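Local coordinates for protein alpha-rhamnosidase (Dictyoglomus thermophilum, PDB 6I60) that probably hydrolyses terminal non-reducing alpha-L-rhamnose residues from alpha-L-rhamnosides, as a bacterial glycoside hydrolase, at residues V462-L474 and G855-I867. Sequence-based numbering, arbitrary orientation.
Sequences VESNGEFICSNEL and GDLKYAKARLNTI
Edge strand 466-470 of an antiparallel beta-sheet runs against strand 859-866, with Glu-467/Arg-863 and Ile-469/Lys-861 as hydrogen-bonded pairs. Glu-467 N gives a bond of 2.8 Å to Arg-863 O, and Ile-469 and Lys-861 exchange N-H...O bonds both ways. Just before strand 466-470 begins, Asn-865 N donates a hydrogen bond to Asn-465 O (2.6 Å). On the face that carries Glu-467, Ile-469, Lys-861 and Arg-863, the side chains of Glu-467 and Arg-863 lie side by side in a salt bridge. NE of Arg-863 reaches OE1 of Glu-467 at 2.9 Å from above the carboxylate plane, while NH2 makes a weak bond to OE2; carboxylate and guanidinium stand nearly perpendicular (88°). The arginine chain, bent at chi3 (86°), brings NE to this carboxylate as NH1 pairs with Glu-870. With alanine in place of this arginine, Glu-467 and Glu-870 would probably both lose the cation they share. A water also bridges Glu-467 OE1 and Lys-861 NZ. The pairing joins the start of the helical six-hairpin glycosidase domain to the C-terminal beta domain: Phe-468, Ala-862 and Leu-864 face the helices, the phenylalanine ring edge-to-face with His-479 and both others against Tyr-831. At the far end, CB of Ser-471 sits over the Tyr-859 ring, 3.8 Å from its centroid, a CH-pi contact. Nearby, CD2 of Leu-857 packs on Cys-470 SG at 3.6 Å and also touches CB of Asn-472, the N-cap of helix 473-488, whose OD1 accepts from Ile-475 N.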
loop_
_atom_site.group_PDB
_atom_site.type_symbol
_atom_site.label_atom_id
_atom_site.label_comp_id
_atom_site.label_asym_id
_atom_site.label_seq_id
_atom_site.Cartn_x
_atom_site.Cartn_y
_atom_site.Cartn_z
ATOM N N VAL A 462 6.859 3.302 -0.875
ATOM C CA VAL A 462 6.369 2.946 -2.202
ATOM C C VAL A 462 6.841 3.984 -3.211
ATOM O O VAL A 462 7.021 5.163 -2.889
ATOM C CB VAL A 462 4.833 2.821 -2.204
ATOM C CG1 VAL A 462 4.391 1.621 -1.384
ATOM C CG2 VAL A 462 4.198 4.092 -1.672
ATOM N N GLU A 463 7.047 3.540 -4.447
ATOM C CA GLU A 463 7.400 4.443 -5.529
ATOM C C GLU A 463 6.157 5.155 -6.052
ATOM O O GLU A 463 5.027 4.688 -5.892
ATOM C CB GLU A 463 8.075 3.684 -6.670
ATOM C CG GLU A 463 9.587 3.759 -6.661
ATOM C CD GLU A 463 10.224 2.694 -7.532
ATOM O OE1 GLU A 463 11.297 2.181 -7.153
ATOM O OE2 GLU A 463 9.649 2.370 -8.594
ATOM N N SER A 464 6.381 6.297 -6.695
ATOM C CA SER A 464 5.290 7.042 -7.305
ATOM C C SER A 464 4.927 6.418 -8.647
ATOM O O SER A 464 5.795 6.211 -9.502
ATOM C CB SER A 464 5.678 8.508 -7.486
ATOM O OG SER A 464 4.563 9.279 -7.895
ATOM N N ASN A 465 3.644 6.114 -8.829
ATOM C CA ASN A 465 3.174 5.479 -10.052
ATOM C C ASN A 465 2.465 6.437 -10.998
ATOM O O ASN A 465 2.495 6.220 -12.214
ATOM C CB ASN A 465 2.229 4.319 -9.721
ATOM C CG ASN A 465 2.800 2.969 -10.118
ATOM O OD1 ASN A 465 3.976 2.858 -10.476
ATOM N ND2 ASN A 465 1.967 1.933 -10.057
ATOM N N GLY A 466 1.830 7.481 -10.483
ATOM C CA GLY A 466 1.055 8.374 -11.326
ATOM C C GLY A 466 1.017 9.781 -10.777
ATOM O O GLY A 466 1.067 9.997 -9.563
ATOM N N GLU A 467 0.937 10.745 -11.689
ATOM C CA GLU A 467 0.702 12.142 -11.361
ATOM C C GLU A 467 -0.701 12.539 -11.802
ATOM O O GLU A 467 -1.312 11.893 -12.658
ATOM C CB GLU A 467 1.733 13.057 -12.034
ATOM C CG GLU A 467 3.178 12.755 -11.679
ATOM C CD GLU A 467 4.163 13.386 -12.652
ATOM O OE1 GLU A 467 3.791 13.612 -13.825
ATOM O OE2 GLU A 467 5.311 13.656 -12.243
ATOM N N PHE A 468 -1.211 13.614 -11.203
ATOM C CA PHE A 468 -2.496 14.169 -11.613
ATOM C C PHE A 468 -2.552 15.639 -11.231
ATOM O O PHE A 468 -2.188 16.005 -10.110
ATOM C CB PHE A 468 -3.669 13.421 -10.975
ATOM C CG PHE A 468 -4.991 14.104 -11.175
ATOM C CD1 PHE A 468 -5.634 14.050 -12.403
ATOM C CD2 PHE A 468 -5.585 14.816 -10.146
ATOM C CE1 PHE A 468 -6.847 14.683 -12.597
ATOM C CE2 PHE A 468 -6.798 15.451 -10.335
ATOM C CZ PHE A 468 -7.429 15.384 -11.562
ATOM N N ILE A 469 -3.018 16.473 -12.159
ATOM C CA ILE A 469 -3.211 17.895 -11.913
ATOM C C ILE A 469 -4.459 18.347 -12.659
ATOM O O ILE A 469 -4.775 17.852 -13.745
ATOM C CB ILE A 469 -1.974 18.731 -12.320
ATOM C CG1 ILE A 469 -2.070 20.151 -11.750
ATOM C CG2 ILE A 469 -1.794 18.743 -13.835
ATOM C CD1 ILE A 469 -0.745 20.886 -11.690
ATOM N N CYS A 470 -5.180 19.285 -12.053
ATOM C CA CYS A 470 -6.463 19.736 -12.563
ATOM C C CYS A 470 -6.446 21.247 -12.734
ATOM O O CYS A 470 -5.606 21.951 -12.166
ATOM C CB CYS A 470 -7.603 19.333 -11.616
ATOM S SG CYS A 470 -9.174 19.021 -12.417
ATOM N N SER A 471 -7.389 21.740 -13.538
ATOM C CA SER A 471 -7.645 23.173 -13.592
ATOM C C SER A 471 -8.369 23.661 -12.343
ATOM O O SER A 471 -8.300 24.853 -12.024
ATOM C CB SER A 471 -8.451 23.513 -14.847
ATOM O OG SER A 471 -9.321 24.609 -14.625
ATOM N N ASN A 472 -9.052 22.766 -11.635
ATOM C CA ASN A 472 -9.730 23.087 -10.386
ATOM C C ASN A 472 -8.751 22.885 -9.234
ATOM O O ASN A 472 -8.225 21.782 -9.049
ATOM C CB ASN A 472 -10.973 22.208 -10.222
ATOM C CG ASN A 472 -11.714 22.453 -8.917
ATOM O OD1 ASN A 472 -11.212 22.146 -7.836
ATOM N ND2 ASN A 472 -12.926 22.986 -9.017
ATOM N N GLU A 473 -8.502 23.948 -8.465
ATOM C CA GLU A 473 -7.531 23.857 -7.379
ATOM C C GLU A 473 -8.090 23.120 -6.169
ATOM O O GLU A 473 -7.328 22.481 -5.435
ATOM C CB GLU A 473 -7.057 25.253 -6.970
ATOM C CG GLU A 473 -5.873 25.256 -6.008
ATOM C CD GLU A 473 -4.625 24.623 -6.602
ATOM O OE1 GLU A 473 -3.763 24.165 -5.821
ATOM O OE2 GLU A 473 -4.502 24.585 -7.845
ATOM N N LEU A 474 -9.404 23.196 -5.945
ATOM C CA LEU A 474 -10.006 22.442 -4.849
ATOM C C LEU A 474 -9.848 20.942 -5.067
ATOM O O LEU A 474 -9.587 20.193 -4.119
ATOM C CB LEU A 474 -11.482 22.814 -4.703
ATOM C CG LEU A 474 -12.340 21.898 -3.827
ATOM C CD1 LEU A 474 -11.976 22.062 -2.361
ATOM C CD2 LEU A 474 -13.817 22.174 -4.045
ATOM N N GLY A 855 -18.125 21.013 -16.076
ATOM C CA GLY A 855 -18.080 22.223 -15.271
ATOM C C GLY A 855 -17.294 23.325 -15.951
ATOM O O GLY A 855 -17.426 23.569 -17.155
ATOM N N ASP A 856 -16.459 24.005 -15.164
ATOM C CA ASP A 856 -15.577 25.052 -15.665
ATOM C C ASP A 856 -14.132 24.577 -15.783
ATOM O O ASP A 856 -13.201 25.381 -15.661
ATOM C CB ASP A 856 -15.661 26.289 -14.771
ATOM C CG ASP A 856 -15.489 25.959 -13.299
ATOM O OD1 ASP A 856 -15.675 24.782 -12.926
ATOM O OD2 ASP A 856 -15.166 26.877 -12.516
ATOM N N LEU A 857 -13.928 23.283 -16.015
ATOM C CA LEU A 857 -12.580 22.750 -16.156
ATOM C C LEU A 857 -11.959 23.209 -17.468
ATOM O O LEU A 857 -12.615 23.228 -18.514
ATOM C CB LEU A 857 -12.603 21.222 -16.097
ATOM C CG LEU A 857 -12.836 20.595 -14.722
ATOM C CD1 LEU A 857 -12.784 19.077 -14.808
ATOM C CD2 LEU A 857 -11.825 21.114 -13.715
ATOM N N LYS A 858 -10.682 23.582 -17.408
ATOM C CA LYS A 858 -9.945 24.021 -18.584
ATOM C C LYS A 858 -8.874 23.040 -19.031
ATOM O O LYS A 858 -8.613 22.940 -20.232
ATOM C CB LYS A 858 -9.293 25.386 -18.325
ATOM C CG LYS A 858 -10.258 26.453 -17.831
ATOM C CD LYS A 858 -9.625 27.838 -17.871
ATOM C CE LYS A 858 -8.971 28.192 -16.543
ATOM N NZ LYS A 858 -9.950 28.760 -15.572
ATOM N N TYR A 859 -8.256 22.313 -18.104
ATOM C CA TYR A 859 -7.225 21.345 -18.448
ATOM C C TYR A 859 -7.173 20.270 -17.372
ATOM O O TYR A 859 -7.672 20.452 -16.259
ATOM C CB TYR A 859 -5.851 22.015 -18.604
ATOM C CG TYR A 859 -5.356 22.705 -17.351
ATOM C CD1 TYR A 859 -4.675 21.997 -16.369
ATOM C CD2 TYR A 859 -5.571 24.063 -17.150
ATOM C CE1 TYR A 859 -4.227 22.619 -15.220
ATOM C CE2 TYR A 859 -5.121 24.696 -16.003
ATOM C CZ TYR A 859 -4.448 23.969 -15.043
ATOM O OH TYR A 859 -3.997 24.586 -13.899
ATOM N N ALA A 860 -6.552 19.144 -17.721
ATOM C CA ALA A 860 -6.326 18.046 -16.790
ATOM C C ALA A 860 -5.342 17.073 -17.420
ATOM O O ALA A 860 -5.355 16.876 -18.637
ATOM C CB ALA A 860 -7.633 17.324 -16.437
ATOM N N LYS A 861 -4.494 16.472 -16.588
ATOM C CA LYS A 861 -3.514 15.513 -17.076
ATOM C C LYS A 861 -3.293 14.428 -16.034
ATOM O O LYS A 861 -3.210 14.715 -14.837
ATOM C CB LYS A 861 -2.174 16.181 -17.406
ATOM C CG LYS A 861 -1.010 15.196 -17.453
ATOM C CD LYS A 861 0.328 15.876 -17.280
ATOM C CE LYS A 861 1.452 15.025 -17.850
ATOM N NZ LYS A 861 2.719 15.795 -18.021
ATOM N N ALA A 862 -3.195 13.186 -16.502
ATOM C CA ALA A 862 -2.751 12.067 -15.683
ATOM C C ALA A 862 -1.630 11.358 -16.423
ATOM O O ALA A 862 -1.802 10.961 -17.579
ATOM C CB ALA A 862 -3.897 11.099 -15.384
ATOM N N ARG A 863 -0.481 11.215 -15.768
ATOM C CA ARG A 863 0.651 10.476 -16.315
ATOM C C ARG A 863 0.959 9.321 -15.374
ATOM O O ARG A 863 1.272 9.541 -14.200
ATOM C CB ARG A 863 1.875 11.379 -16.485
ATOM C CG ARG A 863 3.131 10.639 -16.916
ATOM C CD ARG A 863 4.340 11.559 -16.972
ATOM N NE ARG A 863 5.003 11.685 -15.675
ATOM C CZ ARG A 863 5.824 10.773 -15.159
ATOM N NH1 ARG A 863 6.086 9.656 -15.825
ATOM N NH2 ARG A 863 6.381 10.976 -13.972
ATOM N N LEU A 864 0.863 8.095 -15.886
ATOM C CA LEU A 864 1.067 6.895 -15.092
ATOM C C LEU A 864 2.262 6.110 -15.613
ATOM O O LEU A 864 2.534 6.085 -16.817
ATOM C CB LEU A 864 -0.176 5.993 -15.107
ATOM C CG LEU A 864 -1.547 6.667 -15.032
ATOM C CD1 LEU A 864 -2.622 5.773 -15.633
ATOM C CD2 LEU A 864 -1.884 7.015 -13.595
ATOM N N ASN A 865 2.975 5.468 -14.692
ATOM C CA ASN A 865 4.046 4.531 -15.021
ATOM C C ASN A 865 3.532 3.135 -14.684
ATOM O O ASN A 865 3.607 2.698 -13.533
ATOM C CB ASN A 865 5.327 4.863 -14.261
ATOM C CG ASN A 865 6.442 3.870 -14.535
ATOM O OD1 ASN A 865 6.934 3.765 -15.659
ATOM N ND2 ASN A 865 6.846 3.136 -13.505
ATOM N N THR A 866 3.003 2.445 -15.688
ATOM C CA THR A 866 2.351 1.161 -15.485
ATOM C C THR A 866 3.349 0.021 -15.687
ATOM O O THR A 866 4.562 0.231 -15.784
ATOM C CB THR A 866 1.158 1.024 -16.426
ATOM O OG1 THR A 866 1.632 0.808 -17.761
ATOM C CG2 THR A 866 0.303 2.284 -16.387
ATOM N N ILE A 867 2.834 -1.210 -15.753
ATOM C CA ILE A 867 3.685 -2.372 -15.977
ATOM C C ILE A 867 4.191 -2.429 -17.412
ATOM O O ILE A 867 5.177 -3.121 -17.694
ATOM C CB ILE A 867 2.925 -3.660 -15.598
ATOM C CG1 ILE A 867 3.869 -4.666 -14.937
ATOM C CG2 ILE A 867 2.232 -4.271 -16.815
ATOM C CD1 ILE A 867 4.423 -4.192 -13.609
HETATM O O HOH W 1 4.530 14.753 -16.688
#